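Local coordinates for BtGH115A (Bacteroides thetaiotaomicron, PDB 5BY3), which acts as a family GH115 4-O-methyl-alpha-glucuronidase with specificity for decorated arabinogalactans, at residues Gln339-Tyr344 and Val361-Cys366; Val357-Thr362 and Arg382-Gly387; Ala643-Asn648 and Val771-Val776; Ser689-Ile694 and Ile742-Leu747. All blocks are in the same frame, centred on the assembly; numbering follows the deposited sequence.

Overall arrangement
The four contacts form two tight groups in different parts of the chain. Contacts 1 and 2, with centres 10 Å apart, share Val361 and Thr362 and belong to the parallel eight-stranded barrel: contact 1 pairs strands 339-341 and 362-366, and contact 2 joins the loops leading into strands 362-366 and 388-393. Contacts 3 and 4 come later in the chain, in the C-terminal beta domain, with centres 9 Å apart; probable hydrogen bonds from Met772 N to Asp693 O and from Glu691 N to Tyr774 O link them directly. Contact 4 is nested inside the long loop that contact 3 closes. Centres in different groups lie 40 to 48 Å apart, so the two pairs of contacts belong to separate parts of the fold.

Contact 1 (Gln339-Tyr344 and Val361-Cys366); sequences QVFIPY and VTLMWC
Strands 339-341 and 362-366 run parallel and in register, Val340 beside Thr362 and Phe341 beside Leu363, with their short axes 4.8 Å apart and 40° from alignment. Phe341 is held through both its N-H and its C=O: its N donates to Thr362 O at 2.8 Å, and its O accepts Met364 N. Thr362 N completes the set on Gln339 O.

Val340 and Thr362 lie on one face of the sheet; they and Met364, a selenomethionine, all touch Met429 of strand 429-433. With CG2 anti to its backbone N, Val340 brings that methyl to 3.7 Å from Met364 CB. Ile342 lies alongside Met364, its CG1 touching both CB and SE, while its other branch, CG2, meets Cys366 SG at 3.7 Å. The same sulfur rests 3.6 Å from Tyr344 CB and sits obliquely to the tyrosine ring. On the other face, Leu363 CD2 comes to the edge of the Phe341 ring, near its plane. Val361 CG1 packs on Phe341 CB. Farther along, Pro343 CG touches Trp365 CZ3 at 3.7 Å; Asn388 takes the indole N-H.

Pro343 is the centre of an inverse gamma turn and has no N-H. Its CD instead stands 3.1 Å from Met364 O, so the backbone pairing stops here, and buried hydrocarbon and sulfur contacts carry the two chains onward.

Contact 2 (Val357-Thr362 and Arg382-Gly387); sequences VPEDVT and RARKGG
Arg384 reaches into a cup of backbone carbonyls formed by Val357-Val361. Its CG lies anti to the carbonyl carbon, and a bend at chi3 (51°) folds the chain so that the guanidinium lies among these oxygens. NH2 donates to Val361 O at 3.0 Å, a fairly straight bond that uses a lone pair in the carbonyl plane and stays close to the guanidinium plane. NH1 binds Val357 O, also at 3.0 Å, from a more tilted approach, and Pro358 O lies 3.0 Å from NH2. Glu359 CA sits over one face of the group. The Glu359 side chain crosses that of Arg384 at about a right angle, the two flat groups turned 44° to each other; OE2, 4.1 Å from NH1, lies well out of the guanidinium plane, so no N-H points at it and the carboxylate acts through charge. A leucine at Arg384 would probably leave the Val357 and Val361 carbonyls without their donors and free the turn between them to shift.

Gly386 N donates to Glu359 O at 2.8 Å. A CB on Gly386 would clash with Asp360 O and Val361 O; the backbones come this close because it has none. Thr362 OG1 lies 3.0 Å from Gly386 O, with Gln339 O competing for its proton. Asp360 turns to a salt bridge with Arg323.

Two type I turns, Pro358-Val361 and Arg384-Gly387, thus dock where strands 362-366 and 388-393 begin, opposite the usual active-site end of a TIM barrel.

Contact 3 (Ala643-Asn648 and Val771-Val776); sequences AVCQWN and VMLYEV
Gln646-Trp647 and Val771-Met772 make a short antiparallel strand contact in the C-terminal beta domain, joining the chain as it enters this region to the last strand before its end. Trp647 and Val771 are a hydrogen-bonded pair: Trp647 N donates to Val771 O at 3.0 Å, and Val771 N returns a bond to Trp647 O at 3.2 Å. Beyond Gln646, Cys645 O receives only a weak bond from Leu773 N.

The indole of Trp647 reaches Val771 and Leu773 across the pair. Val771 CG1 meets its edge in plane, 3.7 Å from CE3, and Leu773 CD2 touches CH2 obliquely at 3.5 Å. The same leucine methyl lies 3.6 Å from Cys645 SG, while Cys645 CB covers one face of the indole toward its rim. Trp647 also stacks on Phe680 and, with Leu773, touches Phe682 of strand 677-682 in a second sheet. These residues therefore fill the space between two antiparallel sheets, consistent with a beta-sandwich of the galactose-binding-domain type. A serine at Trp647 would probably open a gap between Val771, Leu773 and Phe680 and leave Leu773 CD2 without its aromatic neighbour.

On the opposite face Gln646 and Met772, a selenomethionine, lie side by side, pointing the same way, their chains in contact from CG outward. Farther along, Tyr774 puts a ring face under Ala643 CB, 4.0 Å from the ring centroid, in a CH-pi contact; Arg641 adds a cation-pi contact to the same ring.

Contact 4 (Ser689-Ile694 and Ile742-Leu747); sequences SVEVDI and IRKIVL
Val692 and Ile745 sit at the middle of an antiparallel strand pair, exchanging two short backbone bonds, Val692 N to Ile745 O at 2.6 Å and Ile745 N to Val692 O at 2.7 Å. Val690 with Leu747 and Ile694 with Arg743 do the same to either side, giving six bonds in all. Val692 CB touches Ile745 CG2 at 3.6 Å, and Val692 CG2 comes near Leu747 CD1.

The other face is mostly charged. Asp693 holds CG anti to its backbone N (chi1 -171°), which sets the carboxylate alongside Lys744; OD2 and NZ form a long salt bridge of 3.8 Å. Glu691 crosses the lysine obliquely, its OE2 lying 3.4 Å from Lys744 CE, against the aliphatic part of the chain and not its amine.

Stronger partners position both acids: Arg641 pairs with Glu691 and Arg695 with Asp693. Arg743 turns away to Glu731 and Ala722 O. Behind Val692 and Leu747 stands Leu757 of strand 755-761, in the facing sheet, with Leu773 also against Val692. A largely apolar face against the second sheet and a mainly polar one behind it fit two neighbouring strands of a beta-sandwich, consistent with the galactose-binding-like fold expected of the C-terminal domain.

Contact 1 (Gln339-Tyr344 and Val361-Cys366)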
loop_
_atom_site.group_PDB
_atom_site.type_symbol
_atom_site.label_atom_id
_atom_site.label_comp_id
_atom_site.label_asym_id
_atom_site.label_seq_id
_atom_site.Cartn_x
_atom_site.Cartn_y
_atom_site.Cartn_z
ATOM N N GLN A 339 11.445 16.855 -8.790
ATOM C CA GLN A 339 12.279 15.818 -9.354
ATOM C C GLN A 339 12.453 14.635 -8.411
ATOM O O GLN A 339 12.607 14.809 -7.207
ATOM C CB GLN A 339 13.648 16.425 -9.739
ATOM C CG GLN A 339 13.597 17.159 -11.083
ATOM C CD GLN A 339 14.795 18.048 -11.336
ATOM O OE1 GLN A 339 15.854 17.583 -11.748
ATOM N NE2 GLN A 339 14.624 19.344 -11.101
ATOM N N VAL A 340 12.462 13.422 -8.950
ATOM C CA VAL A 340 12.648 12.260 -8.085
ATOM C C VAL A 340 13.701 11.322 -8.675
ATOM O O VAL A 340 13.764 11.112 -9.886
ATOM C CB VAL A 340 11.279 11.543 -7.766
ATOM C CG1 VAL A 340 10.643 10.921 -9.006
ATOM C CG2 VAL A 340 11.410 10.471 -6.667
ATOM N N PHE A 341 14.518 10.759 -7.796
ATOM C CA PHE A 341 15.387 9.685 -8.173
ATOM C C PHE A 341 15.020 8.465 -7.333
ATOM O O PHE A 341 14.966 8.557 -6.085
ATOM C CB PHE A 341 16.867 10.088 -7.973
ATOM C CG PHE A 341 17.840 8.979 -8.269
ATOM C CD1 PHE A 341 17.898 8.388 -9.553
ATOM C CD2 PHE A 341 18.681 8.486 -7.266
ATOM C CE1 PHE A 341 18.779 7.346 -9.834
ATOM C CE2 PHE A 341 19.582 7.450 -7.555
ATOM C CZ PHE A 341 19.622 6.890 -8.835
ATOM N N ILE A 342 14.772 7.343 -8.019
ATOM C CA ILE A 342 14.233 6.128 -7.379
ATOM C C ILE A 342 15.196 4.959 -7.516
ATOM O O ILE A 342 15.187 4.290 -8.549
ATOM C CB ILE A 342 12.836 5.719 -7.927
ATOM C CG1 ILE A 342 11.943 6.945 -8.033
ATOM C CG2 ILE A 342 12.160 4.669 -7.010
ATOM C CD1 ILE A 342 10.806 6.764 -8.980
ATOM N N PRO A 343 16.048 4.727 -6.486
ATOM C CA PRO A 343 16.966 3.569 -6.473
ATOM C C PRO A 343 16.275 2.256 -5.979
ATOM O O PRO A 343 16.396 1.831 -4.821
ATOM C CB PRO A 343 18.121 4.038 -5.587
ATOM C CG PRO A 343 17.508 5.045 -4.663
ATOM C CD PRO A 343 16.240 5.575 -5.293
ATOM N N TYR A 344 15.510 1.676 -6.894
ATOM C CA TYR A 344 14.772 0.439 -6.730
ATOM C C TYR A 344 15.635 -0.693 -7.296
ATOM O O TYR A 344 16.388 -0.481 -8.269
ATOM C CB TYR A 344 13.466 0.578 -7.519
ATOM C CG TYR A 344 12.574 -0.625 -7.587
ATOM C CD1 TYR A 344 12.004 -1.180 -6.437
ATOM C CD2 TYR A 344 12.284 -1.208 -8.812
ATOM C CE1 TYR A 344 11.165 -2.294 -6.517
ATOM C CE2 TYR A 344 11.441 -2.313 -8.918
ATOM C CZ TYR A 344 10.880 -2.864 -7.776
ATOM O OH TYR A 344 10.044 -3.969 -7.908
ATOM N N VAL A 361 16.870 17.139 -5.744
ATOM C CA VAL A 361 16.189 15.923 -6.201
ATOM C C VAL A 361 15.750 15.045 -5.022
ATOM O O VAL A 361 16.562 14.672 -4.146
ATOM C CB VAL A 361 17.008 15.140 -7.257
ATOM C CG1 VAL A 361 16.249 13.908 -7.751
ATOM C CG2 VAL A 361 17.366 16.041 -8.430
ATOM N N THR A 362 14.442 14.778 -4.977
ATOM C CA THR A 362 13.889 13.871 -3.951
ATOM C C THR A 362 14.494 12.489 -4.120
ATOM O O THR A 362 14.516 11.960 -5.240
ATOM C CB THR A 362 12.349 13.771 -4.063
ATOM O OG1 THR A 362 11.796 15.085 -4.258
ATOM C CG2 THR A 362 11.744 13.102 -2.812
ATOM N N LEU A 363 15.013 11.920 -3.031
ATOM C CA LEU A 363 15.523 10.537 -3.086
ATOM C C LEU A 363 14.410 9.545 -2.670
ATOM O O LEU A 363 13.899 9.603 -1.541
ATOM C CB LEU A 363 16.743 10.360 -2.190
ATOM C CG LEU A 363 18.043 11.154 -2.437
ATOM C CD1 LEU A 363 19.048 10.799 -1.365
ATOM C CD2 LEU A 363 18.667 10.911 -3.809
HETATM N N MSE A 364 14.046 8.626 -3.557
HETATM C CA MSE A 364 12.936 7.724 -3.222
HETATM C C MSE A 364 13.341 6.314 -2.839
HETATM O O MSE A 364 13.655 5.473 -3.677
HETATM C CB MSE A 364 11.837 7.725 -4.275
HETATM C CG MSE A 364 10.539 7.301 -3.596
HETATM SE SE MSE A 364 9.240 7.024 -5.031
HETATM C CE MSE A 364 8.249 8.569 -4.381
ATOM N N TRP A 365 13.270 6.031 -1.553
ATOM C CA TRP A 365 13.582 4.691 -1.077
ATOM C C TRP A 365 12.473 3.688 -1.417
ATOM O O TRP A 365 11.322 4.067 -1.701
ATOM C CB TRP A 365 13.941 4.751 0.408
ATOM C CG TRP A 365 14.903 5.888 0.652
ATOM C CD1 TRP A 365 14.680 7.029 1.383
ATOM C CD2 TRP A 365 16.220 6.020 0.093
ATOM N NE1 TRP A 365 15.787 7.848 1.344
ATOM C CE2 TRP A 365 16.749 7.255 0.560
ATOM C CE3 TRP A 365 17.009 5.211 -0.739
ATOM C CZ2 TRP A 365 18.034 7.690 0.223
ATOM C CZ3 TRP A 365 18.295 5.654 -1.077
ATOM C CH2 TRP A 365 18.783 6.874 -0.604
ATOM N N CYS A 366 12.847 2.416 -1.426
ATOM C CA CYS A 366 11.946 1.362 -1.854
ATOM C C CYS A 366 11.794 0.269 -0.818
ATOM O O CYS A 366 12.736 -0.016 -0.095
ATOM C CB CYS A 366 12.467 0.769 -3.147
ATOM S SG CYS A 366 12.264 1.975 -4.446
#

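Contact 2 (Val357-Thr362 and Arg382-Gly387)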
loop_
_atom_site.group_PDB
_atom_site.type_symbol
_atom_site.label_atom_id
_atom_site.label_comp_id
_atom_site.label_asym_id
_atom_site.label_seq_id
_atom_site.Cartn_x
_atom_site.Cartn_y
_atom_site.Cartn_z
ATOM N N VAL A 357 23.816 12.910 -6.550
ATOM C CA VAL A 357 22.485 13.315 -7.029
ATOM C C VAL A 357 22.260 14.744 -6.522
ATOM O O VAL A 357 22.449 14.994 -5.329
ATOM C CB VAL A 357 21.359 12.323 -6.553
ATOM C CG1 VAL A 357 20.016 12.638 -7.168
ATOM C CG2 VAL A 357 21.689 10.878 -6.911
ATOM N N PRO A 358 21.879 15.686 -7.409
ATOM C CA PRO A 358 21.737 17.098 -6.991
ATOM C C PRO A 358 20.728 17.264 -5.879
ATOM O O PRO A 358 19.637 16.657 -5.930
ATOM C CB PRO A 358 21.287 17.814 -8.270
ATOM C CG PRO A 358 21.775 16.924 -9.379
ATOM C CD PRO A 358 21.634 15.522 -8.854
ATOM N N GLU A 359 21.125 18.054 -4.874
ATOM C CA GLU A 359 20.465 18.155 -3.543
ATOM C C GLU A 359 18.947 18.436 -3.557
ATOM O O GLU A 359 18.231 18.067 -2.615
ATOM C CB GLU A 359 21.180 19.195 -2.647
ATOM C CG GLU A 359 22.687 18.990 -2.434
ATOM C CD GLU A 359 23.020 18.104 -1.232
ATOM O OE1 GLU A 359 22.654 18.435 -0.077
ATOM O OE2 GLU A 359 23.679 17.063 -1.444
ATOM N N ASP A 360 18.471 19.084 -4.619
ATOM C CA ASP A 360 17.057 19.391 -4.769
ATOM C C ASP A 360 16.218 18.150 -5.163
ATOM O O ASP A 360 15.015 18.121 -4.925
ATOM C CB ASP A 360 16.856 20.527 -5.774
ATOM C CG ASP A 360 17.426 20.210 -7.162
ATOM O OD1 ASP A 360 18.669 20.156 -7.297
ATOM O OD2 ASP A 360 16.627 20.034 -8.119
ATOM N N VAL A 361 16.870 17.139 -5.744
ATOM C CA VAL A 361 16.189 15.923 -6.201
ATOM C C VAL A 361 15.750 15.045 -5.022
ATOM O O VAL A 361 16.562 14.672 -4.146
ATOM C CB VAL A 361 17.008 15.140 -7.257
ATOM C CG1 VAL A 361 16.249 13.908 -7.751
ATOM C CG2 VAL A 361 17.366 16.041 -8.430
ATOM N N THR A 362 14.442 14.778 -4.977
ATOM C CA THR A 362 13.889 13.871 -3.951
ATOM C C THR A 362 14.494 12.489 -4.120
ATOM O O THR A 362 14.516 11.960 -5.240
ATOM C CB THR A 362 12.349 13.771 -4.063
ATOM O OG1 THR A 362 11.796 15.085 -4.258
ATOM C CG2 THR A 362 11.744 13.102 -2.812
ATOM N N ARG A 382 18.792 12.810 4.933
ATOM C CA ARG A 382 17.680 13.494 5.540
ATOM C C ARG A 382 17.719 15.040 5.432
ATOM O O ARG A 382 16.687 15.666 5.154
ATOM C CB ARG A 382 17.554 13.031 6.981
ATOM C CG ARG A 382 16.370 13.613 7.703
ATOM C CD ARG A 382 16.161 12.888 9.009
ATOM N NE ARG A 382 14.916 13.398 9.558
ATOM C CZ ARG A 382 14.301 12.932 10.634
ATOM N NH1 ARG A 382 14.801 11.912 11.328
ATOM N NH2 ARG A 382 13.167 13.505 11.007
ATOM N N ALA A 383 18.902 15.638 5.633
ATOM C CA ALA A 383 19.087 17.096 5.572
ATOM C C ALA A 383 19.033 17.676 4.125
ATOM O O ALA A 383 18.869 18.889 3.942
ATOM C CB ALA A 383 20.377 17.492 6.299
ATOM N N ARG A 384 19.154 16.820 3.103
ATOM C CA ARG A 384 18.934 17.253 1.700
ATOM C C ARG A 384 17.626 18.052 1.484
ATOM O O ARG A 384 16.552 17.678 1.983
ATOM C CB ARG A 384 18.925 16.066 0.744
ATOM C CG ARG A 384 20.224 15.283 0.675
ATOM C CD ARG A 384 20.104 14.052 -0.200
ATOM N NE ARG A 384 19.536 14.328 -1.526
ATOM C CZ ARG A 384 20.193 14.226 -2.677
ATOM N NH1 ARG A 384 21.480 13.875 -2.693
ATOM N NH2 ARG A 384 19.562 14.499 -3.818
ATOM N N LYS A 385 17.749 19.134 0.725
ATOM C CA LYS A 385 16.661 20.049 0.422
ATOM C C LYS A 385 15.498 19.345 -0.321
ATOM O O LYS A 385 14.343 19.706 -0.131
ATOM C CB LYS A 385 17.216 21.269 -0.360
ATOM C CG LYS A 385 16.204 22.247 -0.956
ATOM C CD LYS A 385 16.749 22.871 -2.251
ATOM C CE LYS A 385 15.746 23.790 -2.981
ATOM N NZ LYS A 385 16.416 24.925 -3.698
ATOM N N GLY A 386 15.808 18.344 -1.143
ATOM C CA GLY A 386 14.799 17.577 -1.890
ATOM C C GLY A 386 13.952 16.555 -1.109
ATOM O O GLY A 386 12.996 15.959 -1.667
ATOM N N GLY A 387 14.286 16.382 0.172
ATOM C CA GLY A 387 13.655 15.431 1.094
ATOM C C GLY A 387 13.793 13.958 0.699
ATOM O O GLY A 387 14.509 13.607 -0.233
#

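Contact 3 (Ala643-Asn648 and Val771-Val776)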
loop_
_atom_site.group_PDB
_atom_site.type_symbol
_atom_site.label_atom_id
_atom_site.label_comp_id
_atom_site.label_asym_id
_atom_site.label_seq_id
_atom_site.Cartn_x
_atom_site.Cartn_y
_atom_site.Cartn_z
ATOM N N ALA A 643 7.222 -28.374 21.947
ATOM C CA ALA A 643 8.037 -27.337 22.592
ATOM C C ALA A 643 7.898 -27.447 24.107
ATOM O O ALA A 643 6.817 -27.761 24.587
ATOM C CB ALA A 643 7.567 -25.964 22.122
ATOM N N VAL A 644 8.966 -27.207 24.868
ATOM C CA VAL A 644 8.806 -27.108 26.338
ATOM C C VAL A 644 8.255 -25.748 26.776
ATOM O O VAL A 644 7.374 -25.679 27.634
ATOM C CB VAL A 644 10.048 -27.524 27.174
ATOM C CG1 VAL A 644 10.127 -29.036 27.287
ATOM C CG2 VAL A 644 11.342 -26.943 26.626
ATOM N N CYS A 645 8.761 -24.674 26.184
ATOM C CA CYS A 645 8.195 -23.348 26.403
ATOM C C CYS A 645 7.843 -22.670 25.091
ATOM O O CYS A 645 8.430 -22.986 24.056
ATOM C CB CYS A 645 9.145 -22.481 27.198
ATOM S SG CYS A 645 9.758 -23.286 28.684
ATOM N N GLN A 646 6.880 -21.745 25.162
ATOM C CA GLN A 646 6.421 -20.962 24.032
ATOM C C GLN A 646 5.919 -19.605 24.536
ATOM O O GLN A 646 4.959 -19.536 25.315
ATOM C CB GLN A 646 5.309 -21.722 23.314
ATOM C CG GLN A 646 4.879 -21.162 21.975
ATOM C CD GLN A 646 4.474 -22.262 21.006
ATOM O OE1 GLN A 646 4.221 -23.414 21.405
ATOM N NE2 GLN A 646 4.412 -21.914 19.722
ATOM N N TRP A 647 6.567 -18.538 24.064
ATOM C CA TRP A 647 6.371 -17.174 24.564
ATOM C C TRP A 647 6.102 -16.174 23.465
ATOM O O TRP A 647 6.513 -16.388 22.314
ATOM C CB TRP A 647 7.616 -16.703 25.303
ATOM C CG TRP A 647 7.920 -17.500 26.533
ATOM C CD1 TRP A 647 7.092 -17.695 27.609
ATOM C CD2 TRP A 647 9.144 -18.194 26.834
ATOM N NE1 TRP A 647 7.715 -18.477 28.538
ATOM C CE2 TRP A 647 8.978 -18.793 28.096
ATOM C CE3 TRP A 647 10.363 -18.363 26.162
ATOM C CZ2 TRP A 647 9.978 -19.559 28.701
ATOM C CZ3 TRP A 647 11.367 -19.130 26.770
ATOM C CH2 TRP A 647 11.162 -19.712 28.026
ATOM N N ASN A 648 5.390 -15.111 23.849
ATOM C CA ASN A 648 5.283 -13.827 23.145
ATOM C C ASN A 648 6.123 -12.827 23.926
ATOM O O ASN A 648 6.552 -13.116 25.051
ATOM C CB ASN A 648 3.821 -13.362 23.084
ATOM C CG ASN A 648 3.142 -13.326 24.476
ATOM O OD1 ASN A 648 3.391 -12.419 25.315
ATOM N ND2 ASN A 648 2.270 -14.318 24.724
ATOM N N VAL A 771 9.127 -17.062 20.585
ATOM C CA VAL A 771 10.239 -17.850 21.093
ATOM C C VAL A 771 9.673 -19.242 21.438
ATOM O O VAL A 771 8.628 -19.335 22.096
ATOM C CB VAL A 771 10.872 -17.221 22.360
ATOM C CG1 VAL A 771 12.034 -18.080 22.832
ATOM C CG2 VAL A 771 11.381 -15.794 22.111
HETATM N N MSE A 772 10.341 -20.308 20.980
HETATM C CA MSE A 772 10.031 -21.685 21.422
HETATM C C MSE A 772 11.250 -22.405 21.989
HETATM O O MSE A 772 12.391 -22.002 21.751
HETATM C CB MSE A 772 9.354 -22.470 20.320
HETATM C CG MSE A 772 7.983 -21.889 19.984
HETATM SE SE MSE A 772 8.156 -20.621 18.491
HETATM C CE MSE A 772 6.648 -21.197 17.356
ATOM N N LEU A 773 11.020 -23.473 22.753
ATOM C CA LEU A 773 12.124 -24.110 23.502
ATOM C C LEU A 773 12.658 -25.496 23.083
ATOM O O LEU A 773 13.851 -25.599 22.869
ATOM C CB LEU A 773 12.051 -23.863 25.021
ATOM C CG LEU A 773 13.175 -22.958 25.589
ATOM C CD1 LEU A 773 13.526 -21.691 24.816
ATOM C CD2 LEU A 773 12.905 -22.590 27.038
ATOM N N TYR A 774 11.840 -26.543 22.990
ATOM C CA TYR A 774 12.341 -27.905 22.545
ATOM C C TYR A 774 13.561 -28.532 23.279
ATOM O O TYR A 774 14.689 -28.007 23.217
ATOM C CB TYR A 774 12.589 -27.987 21.009
ATOM C CG TYR A 774 11.496 -27.359 20.175
ATOM C CD1 TYR A 774 10.243 -27.986 20.009
ATOM C CD2 TYR A 774 11.704 -26.117 19.574
ATOM C CE1 TYR A 774 9.230 -27.382 19.256
ATOM C CE2 TYR A 774 10.712 -25.516 18.822
ATOM C CZ TYR A 774 9.479 -26.136 18.676
ATOM O OH TYR A 774 8.540 -25.493 17.915
ATOM N N GLU A 775 13.335 -29.689 23.908
ATOM C CA GLU A 775 14.396 -30.421 24.635
ATOM C C GLU A 775 15.659 -30.781 23.820
ATOM O O GLU A 775 16.615 -30.008 23.856
ATOM C CB GLU A 775 13.823 -31.595 25.446
ATOM C CG GLU A 775 13.761 -31.274 26.941
ATOM C CD GLU A 775 12.526 -31.796 27.669
ATOM O OE1 GLU A 775 12.149 -31.154 28.679
ATOM O OE2 GLU A 775 11.951 -32.838 27.270
ATOM N N VAL A 776 15.668 -31.908 23.097
ATOM C CA VAL A 776 16.794 -32.318 22.185
ATOM C C VAL A 776 18.180 -32.625 22.818
ATOM O O VAL A 776 18.552 -32.048 23.842
ATOM C CB VAL A 776 16.964 -31.386 20.939
ATOM C CG1 VAL A 776 15.621 -30.861 20.446
ATOM C CG2 VAL A 776 17.949 -30.248 21.191
#

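Contact 4 (Ser689-Ile694 and Ile742-Leu747)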
loop_
_atom_site.group_PDB
_atom_site.type_symbol
_atom_site.label_atom_id
_atom_site.label_comp_id
_atom_site.label_asym_id
_atom_site.label_seq_id
_atom_site.Cartn_x
_atom_site.Cartn_y
_atom_site.Cartn_z
ATOM N N SER A 689 20.718 -30.566 26.491
ATOM C CA SER A 689 20.758 -29.288 25.779
ATOM C C SER A 689 19.356 -28.758 25.534
ATOM O O SER A 689 18.373 -29.462 25.788
ATOM C CB SER A 689 21.496 -29.461 24.434
ATOM O OG SER A 689 22.906 -29.440 24.591
ATOM N N VAL A 690 19.291 -27.514 25.040
ATOM C CA VAL A 690 18.035 -26.819 24.665
ATOM C C VAL A 690 18.152 -26.184 23.275
ATOM O O VAL A 690 19.181 -25.557 22.962
ATOM C CB VAL A 690 17.598 -25.754 25.728
ATOM C CG1 VAL A 690 18.662 -24.676 25.939
ATOM C CG2 VAL A 690 16.256 -25.134 25.371
ATOM N N GLU A 691 17.108 -26.353 22.451
ATOM C CA GLU A 691 17.059 -25.690 21.134
ATOM C C GLU A 691 16.231 -24.421 21.229
ATOM O O GLU A 691 15.024 -24.477 21.382
ATOM C CB GLU A 691 16.503 -26.625 20.040
ATOM C CG GLU A 691 16.770 -26.151 18.605
ATOM C CD GLU A 691 15.815 -26.758 17.581
ATOM O OE1 GLU A 691 15.939 -27.954 17.249
ATOM O OE2 GLU A 691 14.926 -26.031 17.101
ATOM N N VAL A 692 16.873 -23.273 21.136
ATOM C CA VAL A 692 16.137 -22.006 21.196
ATOM C C VAL A 692 15.769 -21.529 19.803
ATOM O O VAL A 692 16.647 -21.326 18.980
ATOM C CB VAL A 692 16.923 -20.937 21.985
ATOM C CG1 VAL A 692 16.119 -19.638 22.108
ATOM C CG2 VAL A 692 17.278 -21.500 23.351
ATOM N N ASP A 693 14.467 -21.339 19.573
ATOM C CA ASP A 693 13.856 -21.042 18.266
ATOM C C ASP A 693 13.242 -19.653 18.379
ATOM O O ASP A 693 12.253 -19.459 19.061
ATOM C CB ASP A 693 12.790 -22.111 17.993
ATOM C CG ASP A 693 12.221 -22.071 16.571
ATOM O OD1 ASP A 693 12.488 -21.100 15.829
ATOM O OD2 ASP A 693 11.454 -23.015 16.217
ATOM N N ILE A 694 13.867 -18.686 17.740
ATOM C CA ILE A 694 13.518 -17.272 17.887
ATOM C C ILE A 694 12.964 -16.766 16.558
ATOM O O ILE A 694 13.583 -16.954 15.504
ATOM C CB ILE A 694 14.736 -16.415 18.312
ATOM C CG1 ILE A 694 15.323 -16.941 19.615
ATOM C CG2 ILE A 694 14.347 -14.952 18.485
ATOM C CD1 ILE A 694 16.684 -16.368 19.941
ATOM N N ILE A 742 14.007 -16.365 11.150
ATOM C CA ILE A 742 14.032 -17.524 12.007
ATOM C C ILE A 742 15.482 -17.792 12.396
ATOM O O ILE A 742 16.327 -17.986 11.509
ATOM C CB ILE A 742 13.491 -18.791 11.313
ATOM C CG1 ILE A 742 12.000 -18.656 10.948
ATOM C CG2 ILE A 742 13.769 -20.045 12.180
ATOM C CD1 ILE A 742 11.368 -19.942 10.375
ATOM N N ARG A 743 15.759 -17.817 13.712
ATOM C CA ARG A 743 17.083 -18.178 14.241
ATOM C C ARG A 743 16.963 -19.257 15.304
ATOM O O ARG A 743 16.356 -19.052 16.367
ATOM C CB ARG A 743 17.851 -16.953 14.769
ATOM C CG ARG A 743 18.333 -16.009 13.696
ATOM C CD ARG A 743 19.547 -16.582 12.944
ATOM N NE ARG A 743 19.957 -15.704 11.824
ATOM C CZ ARG A 743 19.546 -15.817 10.552
ATOM N NH1 ARG A 743 18.704 -16.768 10.179
ATOM N NH2 ARG A 743 19.963 -14.942 9.647
ATOM N N LYS A 744 17.531 -20.412 14.985
ATOM C CA LYS A 744 17.677 -21.506 15.922
ATOM C C LYS A 744 19.062 -21.496 16.549
ATOM O O LYS A 744 20.076 -21.217 15.885
ATOM C CB LYS A 744 17.428 -22.832 15.224
ATOM C CG LYS A 744 16.003 -22.952 14.710
ATOM C CD LYS A 744 15.677 -24.363 14.238
ATOM C CE LYS A 744 14.172 -24.588 14.158
ATOM N NZ LYS A 744 13.537 -23.713 13.146
ATOM N N ILE A 745 19.097 -21.775 17.845
ATOM C CA ILE A 745 20.359 -21.955 18.553
ATOM C C ILE A 745 20.269 -23.120 19.535
ATOM O O ILE A 745 19.240 -23.342 20.186
ATOM C CB ILE A 745 20.869 -20.638 19.203
ATOM C CG1 ILE A 745 22.335 -20.765 19.594
ATOM C CG2 ILE A 745 20.025 -20.231 20.401
ATOM C CD1 ILE A 745 23.054 -19.434 19.652
ATOM N N VAL A 746 21.353 -23.878 19.604
ATOM C CA VAL A 746 21.497 -24.942 20.588
ATOM C C VAL A 746 22.455 -24.459 21.692
ATOM O O VAL A 746 23.564 -23.935 21.413
ATOM C CB VAL A 746 21.900 -26.281 19.915
ATOM C CG1 VAL A 746 22.551 -27.254 20.895
ATOM C CG2 VAL A 746 20.679 -26.920 19.250
ATOM N N LEU A 747 21.986 -24.590 22.936
ATOM C CA LEU A 747 22.770 -24.205 24.115
ATOM C C LEU A 747 22.834 -25.334 25.138
ATOM O O LEU A 747 21.882 -26.118 25.260
ATOM C CB LEU A 747 22.226 -22.931 24.771
ATOM C CG LEU A 747 22.018 -21.623 23.989
ATOM C CD1 LEU A 747 21.098 -20.693 24.798
ATOM C CD2 LEU A 747 23.318 -20.940 23.590
#